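Local coordinates for proline dehydrogenase (Bradyrhizobium japonicum USDA 110, PDB 3HAZ), which probably oxidises proline to glutamate in two steps, pairing an FAD-dependent proline dehydrogenase with an NAD-dependent semialdehyde dehydrogenase in one chain, at residues Trp659-Ala664 and Gly791-Ala796. Residues are numbered along the deposited sequence; the frame is centred on the assembly and turned at random. Where two conformers were deposited one is given.
Sequences WNFPLA and GQRCSA. With NAD (nicotinamide-adenine-dinucleotide), chain D; SO4 (sulfate ion), chain E.
Asn660 meets Gln792 where two loops of the aldehyde dehydrogenase active site come together, the one entering helix 664-675 in the NAD-binding half and the one carrying Cys794, the predicted nucleophile. As in other aldehyde dehydrogenases, this asparagine probably contributes to the oxyanion hole. ND2 donates to Gln792 O over 3.2 Å; the acceptor lies in the plane of the Asn660 amide, while ND2 stands above the carbonyl plane. With CG between the backbone N and the carbonyl carbon (chi1 67°), the other branch, OD1, stays 3.4 Å from NAD C5N. Gln792 O is gripped twice, since a water also donates to it at 2.7 Å and ties it to Asn660 O. Shortening Asn660 to an alanine is likely to leave Gln792 O with the water as its one donor here, and NAD C5N without its amide neighbour.

Packing is tightest beside the tryptophan. The Gln792 side chain crosses the indole at about a right angle, CG at the ring edge and OE1 3.2 Å from Trp659 CH2; that oxygen is held by Ile837 N. The far end of the indole turns to the cofactor, NE1 making a weak bond to O1N of the diphosphate.

The contact is looser at Phe661, which is itself partly exposed. The phenyl does not stack on Arg793: its CZ edge meets NH1 at 3.7 Å, with ring and guanidinium planes 70° apart. Asp606 pairs with NH2, while a sulfate, probably from the crystallisation liquor, sits against Arg793 and the phenyl ring. Its O3 accepts from both Arg793 NH1 and Ser795 OG, each at 2.8 Å.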
ATOM      1  N   TRP A 659      51.341  -2.241  -9.371  1.00 28.76           N
ATOM      2  CA  TRP A 659      51.980  -1.321  -8.435  1.00 33.92           C
ATOM      3  C   TRP A 659      51.289   0.044  -8.339  1.00 34.02           C
ATOM      4  O   TRP A 659      51.541   0.803  -7.403  1.00 30.31           O
ATOM      5  CB  TRP A 659      53.447  -1.120  -8.831  1.00 36.52           C
ATOM      6  CG  TRP A 659      53.607  -0.729 -10.268  1.00 39.51           C
ATOM      7  CD1 TRP A 659      53.908  -1.553 -11.315  1.00 42.55           C
ATOM      8  CD2 TRP A 659      53.452   0.584 -10.822  1.00 32.10           C
ATOM      9  NE1 TRP A 659      53.956  -0.832 -12.484  1.00 40.88           N
ATOM     10  CE2 TRP A 659      53.680   0.481 -12.209  1.00 37.02           C
ATOM     11  CE3 TRP A 659      53.150   1.834 -10.277  1.00 32.83           C
ATOM     12  CZ2 TRP A 659      53.612   1.584 -13.061  1.00 39.01           C
ATOM     13  CZ3 TRP A 659      53.082   2.932 -11.126  1.00 35.29           C
ATOM     14  CH2 TRP A 659      53.310   2.797 -12.502  1.00 34.66           C
ATOM     15  N   ASN A 660      50.423   0.360  -9.299  1.00 29.50           N
ATOM     16  CA  ASN A 660      49.889   1.721  -9.395  1.00 29.27           C
ATOM     17  C   ASN A 660      48.719   2.008  -8.450  1.00 37.62           C
ATOM     18  O   ASN A 660      48.490   3.160  -8.073  1.00 31.03           O
ATOM     19  CB  ASN A 660      49.542   2.083 -10.842  1.00 30.23           C
ATOM     20  CG  ASN A 660      48.383   1.273 -11.389  1.00 29.30           C
ATOM     21  OD1 ASN A 660      48.173   0.125 -11.002  1.00 30.55           O
ATOM     22  ND2 ASN A 660      47.632   1.868 -12.312  1.00 28.30           N
ATOM     23  N   PHE A 661      47.990   0.955  -8.080  1.00 30.94           N
ATOM     24  CA  PHE A 661      47.017   1.013  -6.990  1.00 22.62           C
ATOM     25  C   PHE A 661      47.275  -0.172  -6.069  1.00 28.44           C
ATOM     26  O   PHE A 661      46.501  -1.129  -6.039  1.00 29.62           O
ATOM     27  CB  PHE A 661      45.587   0.988  -7.524  1.00 24.97           C
ATOM     28  CG  PHE A 661      45.196   2.248  -8.258  1.00 31.09           C
ATOM     29  CD1 PHE A 661      45.317   2.331  -9.636  1.00 29.16           C
ATOM     30  CD2 PHE A 661      44.723   3.350  -7.565  1.00 34.13           C
ATOM     31  CE1 PHE A 661      44.961   3.485 -10.309  1.00 37.39           C
ATOM     32  CE2 PHE A 661      44.367   4.510  -8.232  1.00 36.25           C
ATOM     33  CZ  PHE A 661      44.485   4.576  -9.602  1.00 35.43           C
ATOM     34  N   PRO A 662      48.380  -0.098  -5.313  1.00 24.65           N
ATOM     35  CA  PRO A 662      48.975  -1.199  -4.548  1.00 25.49           C
ATOM     36  C   PRO A 662      48.097  -1.618  -3.388  1.00 26.74           C
ATOM     37  O   PRO A 662      48.285  -2.700  -2.834  1.00 31.36           O
ATOM     38  CB  PRO A 662      50.275  -0.591  -3.991  1.00 25.07           C
ATOM     39  CG  PRO A 662      50.420   0.747  -4.599  1.00 20.06           C
ATOM     40  CD  PRO A 662      49.075   1.178  -5.082  1.00 21.70           C
ATOM     41  N   LEU A 663      47.169  -0.752  -3.002  1.00 23.46           N
ATOM     42  CA  LEU A 663      46.273  -1.056  -1.897  1.00 25.17           C
ATOM     43  C   LEU A 663      44.857  -1.382  -2.364  1.00 27.74           C
ATOM     44  O   LEU A 663      44.318  -2.432  -2.017  1.00 28.37           O
ATOM     45  CB  LEU A 663      46.238   0.095  -0.888  1.00 26.48           C
ATOM     46  CG  LEU A 663      45.222  -0.110   0.236  1.00 27.94           C
ATOM     47  CD1 LEU A 663      45.625  -1.310   1.058  1.00 23.01           C
ATOM     48  CD2 LEU A 663      45.103   1.138   1.113  1.00 28.06           C
ATOM     49  N   ALA A 664      44.259  -0.494  -3.156  1.00 24.74           N
ATOM     50  CA  ALA A 664      42.836  -0.620  -3.484  1.00 23.91           C
ATOM     51  C   ALA A 664      42.533  -1.749  -4.463  1.00 22.22           C
ATOM     52  O   ALA A 664      41.575  -2.493  -4.277  1.00 26.53           O
ATOM     53  CB  ALA A 664      42.268   0.706  -3.998  1.00 16.88           C
ATOM     54  N   GLY A 791      50.514  10.255 -14.759  1.00 21.62           N
ATOM     55  CA  GLY A 791      49.930   9.465 -15.826  1.00 26.32           C
ATOM     56  C   GLY A 791      49.986   7.967 -15.567  1.00 27.44           C
ATOM     57  O   GLY A 791      49.884   7.172 -16.499  1.00 28.23           O
ATOM     58  N   GLN A 792      50.143   7.579 -14.305  1.00 27.90           N
ATOM     59  CA  GLN A 792      50.261   6.161 -13.954  1.00 22.84           C
ATOM     60  C   GLN A 792      48.918   5.573 -13.528  1.00 22.83           C
ATOM     61  O   GLN A 792      48.826   4.816 -12.556  1.00 33.69           O
ATOM     62  CB  GLN A 792      51.332   5.945 -12.875  1.00 19.68           C
ATOM     63  CG  GLN A 792      52.730   6.397 -13.300  1.00 29.20           C
ATOM     64  CD  GLN A 792      53.790   6.119 -12.244  1.00 35.14           C
ATOM     65  OE1 GLN A 792      54.854   5.574 -12.544  1.00 31.49           O
ATOM     66  NE2 GLN A 792      53.497   6.482 -11.001  1.00 36.13           N
ATOM     67  N   ARG A 793      47.873   5.947 -14.255  1.00 26.41           N
ATOM     68  CA  ARG A 793      46.563   5.337 -14.087  1.00 25.83           C
ATOM     69  C   ARG A 793      46.194   4.676 -15.398  1.00 23.04           C
ATOM     70  O   ARG A 793      46.517   5.176 -16.467  1.00 23.40           O
ATOM     71  CB  ARG A 793      45.510   6.385 -13.750  1.00 27.78           C
ATOM     72  CG  ARG A 793      45.756   7.143 -12.470  1.00 35.85           C
ATOM     73  CD  ARG A 793      44.697   8.225 -12.294  1.00 32.58           C
ATOM     74  NE  ARG A 793      44.848   8.945 -11.034  1.00 41.14           N
ATOM     75  CZ  ARG A 793      44.053   8.783  -9.983  1.00 32.54           C
ATOM     76  NH1 ARG A 793      43.043   7.929 -10.041  1.00 31.88           N
ATOM     77  NH2 ARG A 793      44.263   9.485  -8.875  1.00 29.98           N
ATOM     78  N   CYS A 794      45.499   3.558 -15.323  1.00 23.04           N
ATOM     79  CA  CYS A 794      45.081   2.819 -16.509  0.55 24.70           C
ATOM     80  C   CYS A 794      44.034   3.600 -17.289  1.00 18.67           C
ATOM     81  O   CYS A 794      43.908   3.453 -18.504  1.00 27.43           O
ATOM     82  CB  CYS A 794      44.513   1.458 -16.104  0.55 26.61           C
ATOM     83  SG  CYS A 794      43.276   1.546 -14.784  0.55 29.17           S
ATOM     84  N   SER A 795      43.277   4.419 -16.566  1.00 16.29           N
ATOM     85  CA  SER A 795      42.209   5.226 -17.151  1.00 15.99           C
ATOM     86  C   SER A 795      42.722   6.518 -17.795  1.00 24.54           C
ATOM     87  O   SER A 795      41.950   7.270 -18.398  1.00 27.65           O
ATOM     88  CB  SER A 795      41.214   5.599 -16.064  1.00 22.63           C
ATOM     89  OG  SER A 795      41.876   6.315 -15.039  1.00 28.40           O
ATOM     90  N   ALA A 796      44.017   6.778 -17.655  1.00 23.08           N
ATOM     91  CA  ALA A 796      44.591   8.070 -18.030  1.00 21.72           C
ATOM     92  C   ALA A 796      44.408   8.409 -19.498  1.00 24.25           C
ATOM     93  O   ALA A 796      44.456   7.534 -20.371  1.00 15.98           O
ATOM     94  CB  ALA A 796      46.077   8.135 -17.664  1.00 23.02           C
TER
HETATM   95  PA  NAD D2003      52.457  -6.054 -15.324  0.55 28.07           P
HETATM   96  O1A NAD D2003      51.818  -6.924 -16.560  0.55 22.47           O
HETATM   97  O2A NAD D2003      53.818  -5.616 -15.675  0.55 33.15           O
HETATM   98  O5B NAD D2003      52.500  -7.048 -13.984  0.55 37.48           O
HETATM   99  C5B NAD D2003      51.520  -6.880 -12.969  0.55 36.36           C
HETATM  100  C4B NAD D2003      51.456  -8.105 -12.043  0.55 35.10           C
HETATM  101  O4B NAD D2003      51.555  -9.414 -12.723  0.55 35.05           O
HETATM  102  C3B NAD D2003      52.620  -8.204 -10.973  0.55 23.68           C
HETATM  103  O3B NAD D2003      52.316  -8.438  -9.632  0.55 29.06           O
HETATM  104  C2B NAD D2003      53.625  -9.087 -11.707  0.55 31.06           C
HETATM  105  O2B NAD D2003      54.811  -9.491 -11.061  0.55 31.57           O
HETATM  106  C1B NAD D2003      52.719 -10.096 -12.266  0.55 34.41           C
HETATM  107  N9A NAD D2003      53.345 -10.827 -13.378  0.55 37.28           N
HETATM  108  C8A NAD D2003      54.329 -10.390 -14.205  0.55 37.20           C
HETATM  109  N7A NAD D2003      54.614 -11.432 -15.135  0.55 37.31           N
HETATM  110  C5A NAD D2003      53.762 -12.522 -14.843  0.55 39.31           C
HETATM  111  C6A NAD D2003      53.619 -13.776 -15.427  0.55 36.32           C
HETATM  112  N6A NAD D2003      54.451 -14.141 -16.562  0.55 33.86           N
HETATM  113  N1A NAD D2003      52.704 -14.653 -14.942  0.55 37.26           N
HETATM  114  C2A NAD D2003      51.913 -14.300 -13.861  0.55 37.56           C
HETATM  115  N3A NAD D2003      52.052 -13.066 -13.285  0.55 37.47           N
HETATM  116  C4A NAD D2003      52.981 -12.175 -13.778  0.55 36.06           C
HETATM  117  O3  NAD D2003      51.473  -4.747 -14.951  0.55 43.06           O
HETATM  118  PN  NAD D2003      52.078  -3.496 -14.021  0.55 40.60           P
HETATM  119  O1N NAD D2003      53.525  -2.986 -14.668  0.55 53.52           O
HETATM  120  O2N NAD D2003      52.270  -3.950 -12.642  0.55 31.14           O
HETATM  121  O5D NAD D2003      51.005  -2.218 -14.023  0.55 40.85           O
HETATM  122  C5D NAD D2003      50.827  -1.450 -15.205  0.55 39.49           C
HETATM  123  C4D NAD D2003      49.736  -2.026 -16.132  0.55 37.60           C
HETATM  124  O4D NAD D2003      48.511  -2.562 -15.467  0.55 30.05           O
HETATM  125  C3D NAD D2003      49.172  -1.166 -17.344  0.55 19.55           C
HETATM  126  O3D NAD D2003      49.278  -1.669 -18.655  0.55 15.19           O
HETATM  127  C2D NAD D2003      47.775  -0.807 -16.792  0.55 29.69           C
HETATM  128  O2D NAD D2003      46.851  -0.062 -17.561  0.55 32.90           O
HETATM  129  C1D NAD D2003      47.379  -2.078 -16.160  0.55 26.77           C
HETATM  130  N1N NAD D2003      46.311  -1.796 -15.191  0.55 26.34           N
HETATM  131  C2N NAD D2003      44.968  -1.911 -15.596  0.55 22.54           C
HETATM  132  C3N NAD D2003      43.901  -1.614 -14.644  0.55 24.47           C
HETATM  133  C7N NAD D2003      42.433  -1.751 -15.084  0.55 17.17           C
HETATM  134  O7N NAD D2003      41.580  -1.718 -14.270  0.55 20.78           O
HETATM  135  N7N NAD D2003      42.112  -2.055 -16.464  0.55 18.34           N
HETATM  136  C4N NAD D2003      44.236  -1.189 -13.262  0.55 34.79           C
HETATM  137  C5N NAD D2003      45.570  -1.079 -12.862  0.55 31.67           C
HETATM  138  C6N NAD D2003      46.654  -1.381 -13.823  0.55 26.83           C
HETATM  139  S   SO4 E1000      41.158   5.282 -11.982  1.00 50.09           S
HETATM  140  O1  SO4 E1000      39.840   5.351 -12.618  1.00 43.42           O
HETATM  141  O2  SO4 E1000      41.895   4.148 -12.539  1.00 57.34           O
HETATM  142  O3  SO4 E1000      41.916   6.504 -12.228  1.00 44.37           O
HETATM  143  O4  SO4 E1000      40.982   5.127 -10.541  1.00 61.35           O
HETATM  144  O   HOH W   1      48.318   5.712 -10.023  1.00 36.94           O